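Local coordinates for protein halohydrin epoxidase A (Corynebacterium sp., PDB 4Z9F) that probably catalyses the interconversion of vicinal halohydrins and epoxides with release or uptake of hydrogen halide, on a fold shared with short-chain dehydrogenases/reductases, at residues K2-V6 and A72-V77; T7-H11 and E40-F44; V102-S107 and P149-T154; L121-A127 and D168-L172; L172-N178 and G233-T239. The protein carries 1 engineered substitution. All coordinates share one frame; numbering follows the deposited sequence.

Contact 1 (K2-V6 and A72-V77)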
# COMPACT_ATOMS: atom_id res chain seq x y z
N LYS C 2 4.10 15.28 -32.79
CA LYS C 2 4.64 15.20 -31.45
C LYS C 2 5.86 14.30 -31.42
O LYS C 2 5.93 13.29 -32.14
CB LYS C 2 3.57 14.67 -30.48
CG LYS C 2 2.36 15.59 -30.38
CD LYS C 2 1.30 15.05 -29.42
CE LYS C 2 0.23 16.09 -29.14
NZ LYS C 2 -0.92 15.52 -28.37
N ILE C 3 6.84 14.66 -30.60
CA ILE C 3 8.07 13.89 -30.46
C ILE C 3 7.97 13.07 -29.18
O ILE C 3 7.56 13.58 -28.13
CB ILE C 3 9.31 14.80 -30.41
CG1 ILE C 3 9.20 15.90 -31.48
CG2 ILE C 3 10.56 13.97 -30.59
CD1 ILE C 3 8.96 15.39 -32.87
N ALA C 4 8.34 11.80 -29.28
CA ALA C 4 8.50 10.94 -28.12
C ALA C 4 9.90 10.37 -28.10
O ALA C 4 10.52 10.15 -29.15
CB ALA C 4 7.47 9.79 -28.12
N LEU C 5 10.42 10.18 -26.89
CA LEU C 5 11.68 9.49 -26.66
C LEU C 5 11.36 8.18 -25.95
O LEU C 5 10.61 8.18 -24.97
CB LEU C 5 12.63 10.35 -25.82
CG LEU C 5 13.86 9.64 -25.24
CD1 LEU C 5 14.79 9.12 -26.34
CD2 LEU C 5 14.61 10.56 -24.28
N VAL C 6 11.88 7.08 -26.48
CA VAL C 6 11.69 5.74 -25.91
C VAL C 6 13.07 5.12 -25.72
O VAL C 6 13.83 4.98 -26.69
CB VAL C 6 10.83 4.84 -26.80
CG1 VAL C 6 10.75 3.42 -26.22
CG2 VAL C 6 9.43 5.44 -27.02
N ALA C 72 10.26 20.27 -29.23
CA ALA C 72 9.91 19.94 -27.85
C ALA C 72 9.57 18.46 -27.75
O ALA C 72 9.01 17.88 -28.68
CB ALA C 72 8.73 20.78 -27.36
N ILE C 73 9.92 17.87 -26.61
CA ILE C 73 9.56 16.48 -26.32
C ILE C 73 8.21 16.47 -25.62
O ILE C 73 8.03 17.11 -24.58
CB ILE C 73 10.63 15.81 -25.44
CG1 ILE C 73 11.98 15.79 -26.15
CG2 ILE C 73 10.23 14.36 -25.09
CD1 ILE C 73 13.11 15.33 -25.25
N ASP C 74 7.25 15.74 -26.19
CA ASP C 74 5.92 15.61 -25.60
C ASP C 74 5.86 14.49 -24.56
O ASP C 74 5.21 14.64 -23.53
CB ASP C 74 4.88 15.35 -26.71
CG ASP C 74 3.49 14.99 -26.16
OD1 ASP C 74 2.61 15.88 -26.10
OD2 ASP C 74 3.26 13.79 -25.83
N THR C 75 6.53 13.37 -24.83
CA THR C 75 6.48 12.19 -23.97
C THR C 75 7.84 11.50 -23.94
O THR C 75 8.50 11.35 -24.98
CB THR C 75 5.41 11.20 -24.45
OG1 THR C 75 4.12 11.82 -24.40
CG2 THR C 75 5.42 9.93 -23.60
N ILE C 76 8.27 11.12 -22.74
CA ILE C 76 9.42 10.25 -22.56
C ILE C 76 8.90 8.94 -21.98
O ILE C 76 8.21 8.94 -20.95
CB ILE C 76 10.48 10.88 -21.65
CG1 ILE C 76 10.97 12.22 -22.22
CG2 ILE C 76 11.65 9.92 -21.43
CD1 ILE C 76 11.89 12.98 -21.29
N VAL C 77 9.19 7.83 -22.65
CA VAL C 77 8.97 6.50 -22.10
C VAL C 77 10.31 5.99 -21.61
O VAL C 77 11.18 5.63 -22.42
CB VAL C 77 8.35 5.54 -23.12
CG1 VAL C 77 8.25 4.15 -22.50
CG2 VAL C 77 6.98 6.01 -23.55
O HOH W 1 -0.07 15.19 -25.57
O HOH W 2 6.70 17.24 -29.25
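Two backbone N-H groups reach Ile3 O. Asp74 N donates at 2.9 Å, in the carbonyl plane, and Thr75 N adds a weak bond at 3.5 Å to the same Ile3 O. The backbone of Asp74 has helical angles (phi -86°, psi -39°). Two successive N-H groups turned to one oxygen, with a helical residue between them, are consistent with a beta bulge at Asp74. Beyond it the parallel ladder is regular. Leu5 N binds Thr75 O at 3.0 Å, and Val77 N binds Leu5 O at 2.7 Å.

Farther along, the side chains on both faces are apolar. Leu5 and Ile76 lie side by side on one face, with Leu5 CD2 4.2 Å from Ile76 CG2. Val6 and Val77 do the same on the other, through Val6 CG2 and Val77 CB. Helix 96-123 packs on Ile76.

The entry end of the pair is polar. Lys2 is stretched out beyond CG and runs past the Asp74 carboxylate, its CD 3.7 Å from Asp74 OD1. The charged ends do not pair directly. Water 1 accepts from Lys2 NZ and donates to Asp74 OD1. That oxygen also has a salt bridge to Arg226. Asp74 OD2 takes the hydroxyl of Thr75 OG1 at 2.6 Å and a further bond from Tyr26. Water 2 likewise links Ile3 N to Ala72 O. With so many donors around it, the carboxylate is probably held as an anion, so the contact has an apolar middle and a charged end where the strands begin to pair.

Contact 2 (T7-H11 and E40-F44)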
# COMPACT_ATOMS: atom_id res chain seq x y z
N THR C 7 13.40 4.76 -24.49
CA THR C 7 14.68 4.13 -24.25
C THR C 7 14.56 2.61 -24.44
O THR C 7 13.45 2.05 -24.45
CB THR C 7 15.19 4.45 -22.85
OG1 THR C 7 14.25 3.98 -21.89
CG2 THR C 7 15.37 5.95 -22.69
N HIS C 8 15.70 1.97 -24.61
CA HIS C 8 15.80 0.51 -24.80
C HIS C 8 14.71 -0.00 -25.73
O HIS C 8 13.95 -0.92 -25.42
CB HIS C 8 15.75 -0.20 -23.45
CG HIS C 8 16.89 0.16 -22.54
ND1 HIS C 8 18.17 -0.31 -22.73
CD2 HIS C 8 16.93 0.95 -21.44
CE1 HIS C 8 18.95 0.16 -21.78
NE2 HIS C 8 18.23 0.93 -20.98
N ALA C 9 14.64 0.62 -26.92
CA ALA C 9 13.48 0.49 -27.80
C ALA C 9 13.25 -0.93 -28.30
O ALA C 9 12.14 -1.23 -28.77
CB ALA C 9 13.62 1.44 -28.99
N ARG C 10 14.24 -1.80 -28.23
CA ARG C 10 14.08 -3.16 -28.74
C ARG C 10 13.71 -4.16 -27.66
O ARG C 10 13.61 -5.36 -27.95
CB ARG C 10 15.36 -3.59 -29.46
CG ARG C 10 15.70 -2.65 -30.61
CD ARG C 10 17.04 -2.97 -31.22
NE ARG C 10 16.97 -4.14 -32.08
CZ ARG C 10 17.97 -4.53 -32.88
NH1 ARG C 10 19.09 -3.82 -32.91
NH2 ARG C 10 17.83 -5.61 -33.63
N HIS C 11 13.48 -3.70 -26.43
CA HIS C 11 13.35 -4.59 -25.29
C HIS C 11 12.13 -4.21 -24.46
O HIS C 11 11.58 -3.12 -24.60
CB HIS C 11 14.62 -4.53 -24.43
CG HIS C 11 15.86 -4.91 -25.18
ND1 HIS C 11 16.26 -6.21 -25.34
CD2 HIS C 11 16.77 -4.15 -25.83
CE1 HIS C 11 17.37 -6.24 -26.05
NE2 HIS C 11 17.70 -5.00 -26.36
N GLU C 40 22.91 -0.98 -37.36
CA GLU C 40 21.68 -1.33 -36.66
C GLU C 40 20.72 -0.15 -36.62
O GLU C 40 19.50 -0.32 -36.77
CB GLU C 40 21.99 -1.83 -35.25
CG GLU C 40 22.84 -3.10 -35.22
CD GLU C 40 21.99 -4.37 -35.21
OE1 GLU C 40 20.79 -4.26 -34.86
OE2 GLU C 40 22.53 -5.45 -35.57
N ARG C 41 21.25 1.07 -36.44
CA ARG C 41 20.41 2.26 -36.53
C ARG C 41 19.69 2.34 -37.86
O ARG C 41 18.48 2.61 -37.91
CB ARG C 41 21.25 3.53 -36.31
CG ARG C 41 22.03 3.57 -35.01
CD ARG C 41 22.43 5.00 -34.67
NE ARG C 41 23.41 5.56 -35.61
CZ ARG C 41 24.73 5.55 -35.40
NH1 ARG C 41 25.54 6.09 -36.30
NH2 ARG C 41 25.23 4.99 -34.31
N GLN C 42 20.40 2.11 -38.97
CA GLN C 42 19.77 2.16 -40.29
C GLN C 42 18.69 1.11 -40.43
O GLN C 42 17.57 1.40 -40.88
CB GLN C 42 20.84 1.99 -41.38
CG GLN C 42 20.40 1.33 -42.70
CD GLN C 42 19.13 1.91 -43.37
OE1 GLN C 42 18.64 2.98 -43.01
NE2 GLN C 42 18.60 1.17 -44.36
N ARG C 43 19.00 -0.13 -40.06
CA ARG C 43 18.03 -1.20 -40.21
C ARG C 43 16.78 -0.93 -39.38
O ARG C 43 15.65 -1.14 -39.85
CB ARG C 43 18.66 -2.54 -39.83
CG ARG C 43 17.70 -3.70 -39.81
CD ARG C 43 18.28 -4.85 -39.03
NE ARG C 43 17.22 -5.72 -38.52
CZ ARG C 43 16.52 -5.46 -37.43
NH1 ARG C 43 16.75 -4.35 -36.73
NH2 ARG C 43 15.58 -6.31 -37.02
N PHE C 44 16.95 -0.43 -38.15
CA PHE C 44 15.80 -0.12 -37.30
C PHE C 44 14.93 0.96 -37.93
O PHE C 44 13.70 0.80 -38.03
CB PHE C 44 16.28 0.32 -35.91
CG PHE C 44 15.15 0.58 -34.94
CD1 PHE C 44 14.59 1.84 -34.83
CD2 PHE C 44 14.66 -0.45 -34.15
CE1 PHE C 44 13.56 2.08 -33.94
CE2 PHE C 44 13.62 -0.21 -33.26
CZ PHE C 44 13.07 1.05 -33.16
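Ala9 and Arg10 meet helix 38-47 from the loop that follows the first strand of a Rossmann-type fold. The loop contains a type I beta turn from His8 to His11. In dehydrogenases of this fold the same loop lines the nucleotide site.

The packed part is small and apolar. The Phe44 ring reaches in from the helix, its CG anti to the backbone N (chi1 -176°), which carries the ring toward the turn. Ala9 CB lies 4.2 Å from Phe44 CZ. Arg10 and Phe44 pass each other heading opposite ways, with Arg10 CG 4.2 Å from Phe44 CE2. Phe35 and Cys30 also touch Phe44.

The outer part is made of charges and is more open to solvent. Arg10 bends at chi3 (77°) and crosses Glu40 at about a right angle. Its NH1 forms a salt bridge to Glu40 OE1. The oxygen lies close to the guanidinium plane, while the nitrogen comes in on the anti side, somewhat out of the carboxylate plane. Arg10 NH1 also bonds Ser34 OG. Arg43, an exposed residue, places its NH1 over one face of the Arg10 guanidinium. Arg43 pairs with Glu47, and the two acids probably offset this meeting of like charges. The contrast is sharp at the atoms: Arg10 NH1 is 2.6 Å from Glu40 OE1, but Arg10 NH2 is 3.5 Å from Arg43 NH1.

Contact 3 (V102-S107 and P149-T154)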
# COMPACT_ATOMS: atom_id res chain seq x y z
N VAL C 102 22.53 -3.74 -11.41
CA VAL C 102 21.07 -3.78 -11.29
C VAL C 102 20.54 -2.40 -10.96
O VAL C 102 19.58 -1.91 -11.58
CB VAL C 102 20.66 -4.82 -10.24
CG1 VAL C 102 19.18 -4.68 -9.90
CG2 VAL C 102 20.98 -6.22 -10.74
N PHE C 103 21.14 -1.75 -9.97
CA PHE C 103 20.71 -0.41 -9.61
C PHE C 103 21.05 0.59 -10.70
O PHE C 103 20.26 1.49 -10.99
CB PHE C 103 21.34 0.00 -8.28
CG PHE C 103 20.60 -0.55 -7.10
CD1 PHE C 103 20.88 -1.81 -6.62
CD2 PHE C 103 19.59 0.19 -6.49
CE1 PHE C 103 20.19 -2.33 -5.54
CE2 PHE C 103 18.90 -0.33 -5.40
CZ PHE C 103 19.21 -1.59 -4.93
N GLU C 104 22.21 0.42 -11.35
CA GLU C 104 22.59 1.33 -12.42
C GLU C 104 21.54 1.34 -13.52
O GLU C 104 21.07 2.40 -13.93
CB GLU C 104 23.96 0.95 -12.99
CG GLU C 104 24.57 2.04 -13.87
CD GLU C 104 25.03 3.25 -13.08
OE1 GLU C 104 25.02 4.37 -13.65
OE2 GLU C 104 25.41 3.10 -11.90
N ALA C 105 21.13 0.15 -13.98
CA ALA C 105 20.21 0.09 -15.12
C ALA C 105 18.78 0.47 -14.73
O ALA C 105 18.05 1.07 -15.53
CB ALA C 105 20.22 -1.32 -15.73
N LEU C 106 18.36 0.12 -13.51
CA LEU C 106 16.95 0.26 -13.17
C LEU C 106 16.65 1.47 -12.30
O LEU C 106 15.48 1.86 -12.23
CB LEU C 106 16.45 -1.01 -12.46
CG LEU C 106 16.75 -2.29 -13.24
CD1 LEU C 106 16.25 -3.46 -12.44
CD2 LEU C 106 16.10 -2.24 -14.63
N SER C 107 17.66 2.07 -11.67
CA SER C 107 17.44 3.17 -10.74
C SER C 107 18.27 4.40 -11.09
O SER C 107 17.75 5.52 -11.11
CB SER C 107 17.75 2.72 -9.32
OG SER C 107 17.12 1.48 -9.04
N PRO C 149 14.12 -4.23 -5.21
CA PRO C 149 14.57 -2.94 -4.65
C PRO C 149 14.85 -1.87 -5.70
O PRO C 149 14.41 -0.72 -5.54
CB PRO C 149 15.83 -3.34 -3.88
CG PRO C 149 15.48 -4.70 -3.36
CD PRO C 149 14.71 -5.37 -4.48
N ALA C 150 15.55 -2.22 -6.77
CA ALA C 150 15.85 -1.23 -7.81
C ALA C 150 14.58 -0.71 -8.49
O ALA C 150 14.45 0.49 -8.75
CB ALA C 150 16.82 -1.83 -8.82
N ARG C 151 13.63 -1.60 -8.79
CA ARG C 151 12.36 -1.15 -9.35
C ARG C 151 11.60 -0.28 -8.35
O ARG C 151 11.00 0.73 -8.73
CB ARG C 151 11.50 -2.34 -9.77
CG ARG C 151 12.05 -3.15 -10.93
CD ARG C 151 12.05 -2.36 -12.23
NE ARG C 151 12.28 -3.23 -13.39
CZ ARG C 151 12.44 -2.79 -14.63
NH1 ARG C 151 12.64 -3.65 -15.62
NH2 ARG C 151 12.44 -1.49 -14.88
N ALA C 152 11.57 -0.68 -7.08
CA ALA C 152 10.81 0.10 -6.10
C ALA C 152 11.39 1.50 -5.94
O ALA C 152 10.64 2.46 -5.70
CB ALA C 152 10.78 -0.61 -4.74
N ALA C 153 12.71 1.64 -6.04
CA ALA C 153 13.29 2.98 -5.98
C ALA C 153 12.72 3.88 -7.07
O ALA C 153 12.39 5.04 -6.82
CB ALA C 153 14.82 2.91 -6.08
N THR C 154 12.56 3.34 -8.28
CA THR C 154 12.09 4.16 -9.40
C THR C 154 10.59 4.41 -9.33
O THR C 154 10.10 5.45 -9.78
CB THR C 154 12.50 3.49 -10.71
OG1 THR C 154 13.92 3.40 -10.75
CG2 THR C 154 12.02 4.28 -11.89
O HOH W 3 12.86 0.89 -13.26
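Ala150 CB enters the surface of helix 96-123 as a knob among Val102, Phe103, Leu106 and Ser107. It lies 3.7 Å from Leu106 CB. On another side it sits over one face of the Phe103 ring, offset toward the rim, in a CH-pi contact 4.2 Å from the ring centroid. Pro149 CB touches the same ring at Phe103 CZ.

Two hydroxyls bind backbone carbonyls across the interface. The Ser107 torsion (chi1 -48°) turns OG toward helix 147-165, where it donates to Ala150 O at 2.9 Å. It comes nearly side-on, at a C=O...donor angle of 105°, tilted from the carbonyl plane. Thr154 OG1 donates to Leu106 O at 2.6 Å, in the carbonyl plane and on a lone pair. Water 3 is a second donor to Leu106 O, and it accepts from Arg151 NH2. Leu106 and Ser107 lie in a wider, pi-type turn (104-107).

Further out, Leu106 CD2 lies over the centre of one face of the Arg151 guanidinium, 3.7 Å from Arg151 CZ. Arg151 NH1 bonds Tyr147 OH and its NH2 bonds Asp80 O. Phe103 and Pro149 also pack on Ile111 and Leu157 of the second subunit. The two helix segments run at 31° to each other. Two such helices from each of two subunits make the four-helix interface known from short-chain dehydrogenases, and Tyr147 and Arg151 have the spacing of the Tyr-X-X-X-Lys motif of that family.

Contact 4 (L121-A127 and D168-L172)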
# COMPACT_ATOMS: atom_id res chain seq x y z
N LEU C 121 12.03 20.27 -20.47
CA LEU C 121 10.60 19.98 -20.43
C LEU C 121 9.82 21.11 -19.76
O LEU C 121 8.70 21.43 -20.18
CB LEU C 121 10.38 18.65 -19.71
CG LEU C 121 10.17 17.41 -20.58
CD1 LEU C 121 11.24 17.27 -21.62
CD2 LEU C 121 10.10 16.16 -19.72
N ARG C 122 10.38 21.71 -18.71
CA ARG C 122 9.69 22.85 -18.09
C ARG C 122 9.60 24.02 -19.06
O ARG C 122 8.54 24.63 -19.21
CB ARG C 122 10.41 23.29 -16.81
CG ARG C 122 9.83 24.60 -16.25
CD ARG C 122 9.97 24.71 -14.75
NE ARG C 122 11.35 24.47 -14.36
CZ ARG C 122 11.75 23.54 -13.51
NH1 ARG C 122 13.04 23.42 -13.25
NH2 ARG C 122 10.88 22.73 -12.91
N ALA C 123 10.71 24.33 -19.74
CA ALA C 123 10.72 25.46 -20.68
C ALA C 123 9.69 25.27 -21.79
O ALA C 123 9.06 26.24 -22.24
CB ALA C 123 12.12 25.65 -21.26
N ALA C 124 9.50 24.04 -22.25
CA ALA C 124 8.53 23.83 -23.32
C ALA C 124 7.10 23.77 -22.82
O ALA C 124 6.19 23.61 -23.63
CB ALA C 124 8.86 22.55 -24.10
N GLY C 125 6.88 23.89 -21.51
CA GLY C 125 5.53 23.89 -20.97
C GLY C 125 4.98 22.53 -20.60
O GLY C 125 3.75 22.37 -20.57
N GLY C 126 5.83 21.55 -20.35
CA GLY C 126 5.43 20.28 -19.78
C GLY C 126 5.58 19.14 -20.76
O GLY C 126 5.92 19.31 -21.94
N ALA C 127 5.29 17.94 -20.24
CA ALA C 127 5.42 16.70 -20.98
C ALA C 127 4.96 15.55 -20.10
O ALA C 127 4.64 15.76 -18.92
CB ALA C 127 6.85 16.44 -21.45
N ASP C 168 4.70 22.12 -12.98
CA ASP C 168 5.28 22.51 -14.26
C ASP C 168 4.57 21.89 -15.45
O ASP C 168 4.99 22.11 -16.59
CB ASP C 168 6.76 22.12 -14.31
CG ASP C 168 7.60 22.79 -13.24
OD1 ASP C 168 7.39 24.00 -13.00
OD2 ASP C 168 8.47 22.11 -12.65
N GLY C 169 3.52 21.09 -15.22
CA GLY C 169 2.93 20.34 -16.31
C GLY C 169 3.76 19.16 -16.79
O GLY C 169 3.52 18.66 -17.89
N ILE C 170 4.75 18.73 -16.00
CA ILE C 170 5.58 17.58 -16.33
C ILE C 170 4.99 16.42 -15.54
O ILE C 170 5.17 16.35 -14.32
CB ILE C 170 7.05 17.82 -15.97
CG1 ILE C 170 7.61 19.04 -16.72
CG2 ILE C 170 7.87 16.59 -16.26
CD1 ILE C 170 8.95 19.54 -16.15
N LEU C 171 4.26 15.52 -16.21
CA LEU C 171 3.41 14.53 -15.53
C LEU C 171 4.08 13.16 -15.53
O LEU C 171 4.34 12.59 -16.60
CB LEU C 171 2.04 14.46 -16.21
CG LEU C 171 1.37 15.81 -16.44
CD1 LEU C 171 0.04 15.62 -17.12
CD2 LEU C 171 1.18 16.54 -15.13
N LEU C 172 4.38 12.64 -14.33
CA LEU C 172 5.13 11.41 -14.17
C LEU C 172 4.19 10.26 -13.82
O LEU C 172 3.19 10.45 -13.12
CB LEU C 172 6.20 11.55 -13.08
CG LEU C 172 7.58 12.07 -13.51
CD1 LEU C 172 7.54 13.44 -14.19
CD2 LEU C 172 8.56 12.07 -12.34
O HOH W 4 6.36 24.48 -17.44
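Arg122 and Asp168 are brought together by their torsions. Arg122 leaves its helix with CG anti to the backbone N (chi1 172°) and folds at chi3. Asp168 turns its carboxylate back beside its own N. The contact lies at the start of two neighbouring parallel strands of the Rossmann-type sheet, just after two helices that each end in a Schellman motif, at Gly125 and Gly169.

Arg122 NH2 forms a short salt bridge of 2.5 Å to Asp168 OD2. The oxygen lies in the guanidinium plane, but the nitrogen comes from above the carboxylate plane, 51° out of it, and the two planes are far from coplanar. The bridge uses NH2 alone. Arg122 NH1 has a second partner, Glu92 of the second subunit.

Below this bridge the packing is apolar. Ile170 CD1 pushes under the last helical turn, 3.9 Å from Leu121 CB and 3.6 Å from Arg122 N. Leu121 and Ile170 cross at about a right angle, and both also touch Val129.

The strands begin to pair here. Ala127 N binds Gly169 O at 3.0 Å, and Leu171 N binds Ala127 O at 2.7 Å. Gly126 has a positive phi (112°), and a side chain on this backbone would point at Gly169 O, which lies 3.1 Å from Gly126 CA. Water 4 bridges the two backbones: it donates to Arg122 O at 2.8 Å and to Asp168 O at 2.9 Å.

Contact 5 (L172-N178 and G233-T239)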
# COMPACT_ATOMS: atom_id res chain seq x y z
N LEU C 172 4.38 12.64 -14.33
CA LEU C 172 5.13 11.41 -14.17
C LEU C 172 4.19 10.26 -13.82
O LEU C 172 3.19 10.45 -13.12
CB LEU C 172 6.20 11.55 -13.08
CG LEU C 172 7.58 12.07 -13.51
CD1 LEU C 172 7.54 13.44 -14.19
CD2 LEU C 172 8.56 12.07 -12.34
N TYR C 173 4.50 9.06 -14.34
CA TYR C 173 3.72 7.86 -14.06
C TYR C 173 4.66 6.66 -14.03
O TYR C 173 5.73 6.67 -14.65
CB TYR C 173 2.63 7.57 -15.10
CG TYR C 173 1.77 8.74 -15.51
CD1 TYR C 173 0.52 8.96 -14.92
CD2 TYR C 173 2.19 9.63 -16.50
CE1 TYR C 173 -0.27 10.02 -15.28
CE2 TYR C 173 1.40 10.69 -16.88
CZ TYR C 173 0.17 10.89 -16.27
OH TYR C 173 -0.63 11.94 -16.65
N ALA C 174 4.25 5.62 -13.32
CA ALA C 174 4.95 4.34 -13.35
C ALA C 174 3.99 3.25 -13.78
O ALA C 174 2.83 3.22 -13.36
CB ALA C 174 5.57 4.00 -11.99
N ILE C 175 4.45 2.38 -14.67
CA ILE C 175 3.71 1.19 -15.06
C ILE C 175 4.47 -0.02 -14.56
O ILE C 175 5.70 -0.10 -14.71
CB ILE C 175 3.49 1.13 -16.58
CG1 ILE C 175 2.78 2.40 -17.05
CG2 ILE C 175 2.68 -0.11 -16.95
CD1 ILE C 175 2.60 2.50 -18.56
N GLY C 176 3.75 -0.94 -13.91
CA GLY C 176 4.35 -2.13 -13.34
C GLY C 176 3.81 -3.39 -13.99
O GLY C 176 2.80 -3.97 -13.55
N PRO C 177 4.46 -3.83 -15.06
CA PRO C 177 3.97 -4.99 -15.80
C PRO C 177 4.37 -6.31 -15.15
O PRO C 177 5.39 -6.42 -14.47
CB PRO C 177 4.63 -4.85 -17.18
CG PRO C 177 5.37 -3.52 -17.17
CD PRO C 177 5.62 -3.20 -15.72
N ASN C 178 3.53 -7.32 -15.40
CA ASN C 178 3.83 -8.73 -15.23
C ASN C 178 2.88 -9.49 -16.16
O ASN C 178 1.82 -8.98 -16.51
CB ASN C 178 3.67 -9.20 -13.77
CG ASN C 178 4.45 -10.49 -13.47
OD1 ASN C 178 5.14 -11.05 -14.34
ND2 ASN C 178 4.36 -10.96 -12.22
N GLY C 233 1.19 10.78 -11.17
CA GLY C 233 2.03 10.58 -10.00
C GLY C 233 1.82 9.29 -9.26
O GLY C 233 2.25 9.18 -8.09
N GLN C 234 1.23 8.28 -9.89
CA GLN C 234 0.99 7.00 -9.25
C GLN C 234 1.47 5.86 -10.14
O GLN C 234 1.82 6.04 -11.31
CB GLN C 234 -0.49 6.81 -8.91
CG GLN C 234 -1.42 6.69 -10.12
CD GLN C 234 -2.88 6.70 -9.72
OE1 GLN C 234 -3.33 5.85 -8.95
NE2 GLN C 234 -3.63 7.67 -10.24
N PHE C 235 1.46 4.68 -9.54
CA PHE C 235 1.84 3.41 -10.15
C PHE C 235 0.59 2.69 -10.66
O PHE C 235 -0.44 2.64 -9.98
CB PHE C 235 2.57 2.59 -9.08
CG PHE C 235 2.81 1.13 -9.43
CD1 PHE C 235 4.05 0.71 -9.90
CD2 PHE C 235 1.82 0.18 -9.20
CE1 PHE C 235 4.29 -0.65 -10.16
CE2 PHE C 235 2.05 -1.16 -9.49
CZ PHE C 235 3.29 -1.58 -9.95
N PHE C 236 0.69 2.13 -11.87
CA PHE C 236 -0.38 1.34 -12.48
C PHE C 236 0.10 -0.08 -12.70
O PHE C 236 1.06 -0.31 -13.45
CB PHE C 236 -0.84 1.93 -13.82
CG PHE C 236 -1.29 3.37 -13.74
CD1 PHE C 236 -0.54 4.37 -14.34
CD2 PHE C 236 -2.44 3.72 -13.06
CE1 PHE C 236 -0.93 5.69 -14.26
CE2 PHE C 236 -2.85 5.05 -12.98
CZ PHE C 236 -2.09 6.03 -13.59
N ALA C 237 -0.55 -1.04 -12.05
CA ALA C 237 -0.29 -2.44 -12.36
C ALA C 237 -0.78 -2.75 -13.76
O ALA C 237 -1.84 -2.29 -14.18
CB ALA C 237 -0.98 -3.35 -11.34
N PHE C 238 -0.01 -3.54 -14.50
CA PHE C 238 -0.40 -4.02 -15.83
C PHE C 238 -0.14 -5.53 -15.77
O PHE C 238 0.85 -6.02 -16.31
CB PHE C 238 0.40 -3.31 -16.94
CG PHE C 238 -0.05 -3.67 -18.34
CD1 PHE C 238 -1.00 -2.91 -18.99
CD2 PHE C 238 0.52 -4.75 -19.01
CE1 PHE C 238 -1.41 -3.24 -20.28
CE2 PHE C 238 0.11 -5.09 -20.29
CZ PHE C 238 -0.85 -4.33 -20.93
N THR C 239 -1.03 -6.25 -15.08
CA THR C 239 -0.76 -7.63 -14.70
C THR C 239 -1.93 -8.58 -14.94
O THR C 239 -1.83 -9.74 -14.54
CB THR C 239 -0.39 -7.72 -13.20
OG1 THR C 239 -1.55 -7.46 -12.39
CG2 THR C 239 0.73 -6.73 -12.84
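Strands 172-177 and 235-238 pair in parallel, Ala174 beside Phe235 and Pro177 beside Phe238. They form one margin of the Rossmann-type sheet, with 235-238 the outermost strand on this side of the chain.

The backbone bonds come first. Leu172 O accepts from Gly233 N. Ala174 and Gly176 then use both their N-H and their C=O toward the other strand, and the ladder ends with Asn178 N on Phe238 O. The bond of Phe236 N to Ala174 O is 2.8 Å, and so is that of Gly176 N to Phe236 O. Near the end the donors climb out of the carbonyl planes: Phe238 N stands 54° above that of Gly176 O. The strands cross at -24°.

The polar ends of Gln234 and Thr239 bond outside the strand pair. Gln234 NE2 reaches Ala237 O of the third subunit, and the reverse bond is also made. Thr239 OG1 bonds Leu243 N.

Apolar contacts lie on both faces. The Ile175 and Phe238 side chains lie side by side, Ile175 CG2 to Phe238 CB 3.9 Å, beneath helix 213-224. On that face Tyr173 CD1 meets the edge of the Phe236 ring, 3.6 Å from Phe236 CE1. On the other face the Phe235 ring swings back over the neighbouring strand, its CG anti to the backbone N (chi1 168°). It settles where Gly176 has no side chain, and Phe235 CE1 lies 3.5 Å from Gly176 CA.

In the fold
Contacts 1, 4 and 5 belong to one parallel sheet. Contact 1 joins inner strands, contact 4 starts a neighbouring pair, and contact 5 forms the margin where another subunit meets the chain. Contacts 4 and 5 share strand 170-177 and Leu172. Contacts 3 and 4 both use helix 96-123, one in its first half and one at its C-terminal end. Contacts 1, 3 and 5 are buried, though contact 1 has a charged end. Contacts 1 and 5 are backbone ladders with apolar faces; contact 3 is helix packing with two hydroxyl-to-carbonyl bonds. Contacts 2 and 4 are partly buried, and each adds an arginine-acid salt bridge. Contact 2 continues contact 1 and lies across the chain's centre from contact 5.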